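Local coordinates for protein pilin (Streptococcus pyogenes serotype M1, PDB 3GLE) that builds the shaft of the pilus, its subunits joined by intermolecular isopeptide bonds into columns needed for adhesion to host cells, aggregation and biofilm formation, at residues S194-I199 against E213-Q218. The protein carries 2 engineered substitutions. Numbering follows the deposited sequence.
Sequences SEKVMI and EASIDQ
Val197 and Ala214 face each other as an antiparallel hydrogen-bonded pair, with Val197 N to Ala214 O at 2.9 Å and Ala214 N to Val197 O at 3.0 Å. Beyond the regular strands the pairing continues: Ile216 N reaches Glu195 O at 3.0 Å, and Ser194 N gives its hydrogen to Ile216 O. On the buried face the small methyl of Ala214 accepts two branched neighbours, Ile199 CD1 at 3.7 Å from Ala214 CB and Val197 CG2 a little farther off. With CG1 anti to the carbonyl carbon (chi1 -71°) and the chain extended beyond it, Ile199 brings CD1 to that methyl. Nearby, Ile216 lays its CD1 against Glu195 CB at 3.8 Å, while a bend at chi2 (-62°) helps turn the Glu195 carboxylate from the partner strand. The face bearing Lys196, Ser215 and Glu213 is more exposed and suits polar side chains: the Lys196 chain runs across Glu213, its CD 3.3 Å from Glu213 OE1, yet Lys196 NZ stays 5.2 Å from that oxygen, so any attraction is long-range. A type II turn from Ser215 to Gln218 leads toward strand 220-224, whose Tyr220 packs on Ile199 and Ala214. Within this hairpin, strand 196-202 also pairs antiparallel with strand 229-236, whose Val232 touches Val197 and Ile199.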
loop_
_atom_site.group_PDB
_atom_site.type_symbol
_atom_site.label_atom_id
_atom_site.label_comp_id
_atom_site.label_asym_id
_atom_site.label_seq_id
_atom_site.Cartn_x
_atom_site.Cartn_y
_atom_site.Cartn_z
ATOM N N SER A 194 -0.681 -10.479 14.081
ATOM C CA SER A 194 0.603 -11.199 13.996
ATOM C C SER A 194 1.571 -10.797 12.871
ATOM O O SER A 194 2.715 -11.267 12.870
ATOM C CB SER A 194 0.415 -12.719 13.998
ATOM O OG SER A 194 0.143 -13.158 15.311
ATOM N N GLU A 195 1.150 -9.963 11.921
ATOM C CA GLU A 195 2.116 -9.456 10.950
ATOM C C GLU A 195 3.119 -8.554 11.668
ATOM O O GLU A 195 2.769 -7.823 12.614
ATOM C CB GLU A 195 1.440 -8.730 9.791
ATOM C CG GLU A 195 0.497 -9.623 8.985
ATOM C CD GLU A 195 1.210 -10.807 8.319
ATOM O OE1 GLU A 195 2.292 -10.610 7.706
ATOM O OE2 GLU A 195 0.684 -11.940 8.417
ATOM N N LYS A 196 4.371 -8.604 11.224
ATOM C CA LYS A 196 5.429 -7.895 11.926
ATOM C C LYS A 196 5.808 -6.562 11.299
ATOM O O LYS A 196 5.744 -6.407 10.078
ATOM C CB LYS A 196 6.638 -8.808 12.096
ATOM C CG LYS A 196 6.375 -9.935 13.077
ATOM C CD LYS A 196 7.482 -10.950 13.083
ATOM C CE LYS A 196 7.325 -11.910 14.263
ATOM N NZ LYS A 196 6.249 -12.924 13.984
ATOM N N VAL A 197 6.152 -5.585 12.145
ATOM C CA VAL A 197 6.748 -4.342 11.681
ATOM C C VAL A 197 8.110 -4.140 12.336
ATOM O O VAL A 197 8.336 -4.571 13.480
ATOM C CB VAL A 197 5.836 -3.114 11.885
ATOM C CG1 VAL A 197 4.461 -3.372 11.229
ATOM C CG2 VAL A 197 5.669 -2.800 13.355
ATOM N N MET A 198 9.013 -3.509 11.594
ATOM C CA MET A 198 10.393 -3.348 12.016
ATOM C C MET A 198 10.569 -2.129 12.902
ATOM O O MET A 198 9.959 -1.069 12.669
ATOM C CB MET A 198 11.297 -3.205 10.807
ATOM C CG MET A 198 11.279 -4.426 9.907
ATOM S SD MET A 198 12.408 -4.237 8.509
ATOM C CE MET A 198 11.497 -3.111 7.540
ATOM N N ILE A 199 11.407 -2.295 13.916
ATOM C CA ILE A 199 11.642 -1.261 14.913
ATOM C C ILE A 199 13.148 -1.132 15.157
ATOM O O ILE A 199 13.868 -2.135 15.322
ATOM C CB ILE A 199 10.855 -1.540 16.217
ATOM C CG1 ILE A 199 9.370 -1.309 15.935
ATOM C CG2 ILE A 199 11.289 -0.598 17.341
ATOM C CD1 ILE A 199 8.431 -1.617 17.072
ATOM N N GLU A 213 11.281 -6.392 16.310
ATOM C CA GLU A 213 10.019 -6.454 15.582
ATOM C C GLU A 213 8.829 -6.374 16.550
ATOM O O GLU A 213 8.866 -7.000 17.603
ATOM C CB GLU A 213 9.944 -7.775 14.814
ATOM C CG GLU A 213 10.840 -7.861 13.571
ATOM C CD GLU A 213 10.830 -9.249 12.879
ATOM O OE1 GLU A 213 10.668 -10.309 13.560
ATOM O OE2 GLU A 213 11.004 -9.279 11.634
ATOM N N ALA A 214 7.786 -5.620 16.199
ATOM C CA ALA A 214 6.466 -5.698 16.864
ATOM C C ALA A 214 5.445 -6.512 16.038
ATOM O O ALA A 214 5.517 -6.512 14.812
ATOM C CB ALA A 214 5.926 -4.292 17.130
ATOM N N SER A 215 4.519 -7.212 16.713
ATOM C CA SER A 215 3.379 -7.869 16.058
ATOM C C SER A 215 2.106 -7.050 16.196
ATOM O O SER A 215 1.749 -6.626 17.303
ATOM C CB SER A 215 3.089 -9.244 16.654
ATOM O OG SER A 215 4.244 -10.039 16.676
ATOM N N ILE A 216 1.415 -6.874 15.078
ATOM C CA ILE A 216 0.081 -6.297 15.056
ATOM C C ILE A 216 -0.848 -7.064 16.011
ATOM O O ILE A 216 -0.827 -8.298 16.043
ATOM C CB ILE A 216 -0.489 -6.285 13.596
ATOM C CG1 ILE A 216 0.352 -5.356 12.727
ATOM C CG2 ILE A 216 -1.957 -5.825 13.574
ATOM C CD1 ILE A 216 0.135 -5.500 11.238
ATOM N N ASP A 217 -1.621 -6.309 16.799
ATOM C CA ASP A 217 -2.520 -6.828 17.850
ATOM C C ASP A 217 -1.793 -7.342 19.091
ATOM O O ASP A 217 -2.408 -7.905 20.003
ATOM C CB ASP A 217 -3.525 -7.882 17.318
ATOM C CG ASP A 217 -4.888 -7.283 16.956
ATOM O OD1 ASP A 217 -5.057 -6.046 17.067
ATOM O OD2 ASP A 217 -5.806 -8.055 16.566
ATOM N N GLN A 218 -0.490 -7.106 19.155
ATOM C CA GLN A 218 0.283 -7.575 20.303
ATOM C C GLN A 218 1.035 -6.410 20.936
ATOM O O GLN A 218 1.796 -5.722 20.264
ATOM C CB GLN A 218 1.239 -8.688 19.855
ATOM C CG GLN A 218 1.880 -9.482 20.981
ATOM C CD GLN A 218 2.522 -10.795 20.507
ATOM O OE1 GLN A 218 2.109 -11.394 19.490
ATOM N NE2 GLN A 218 3.534 -11.249 21.258
#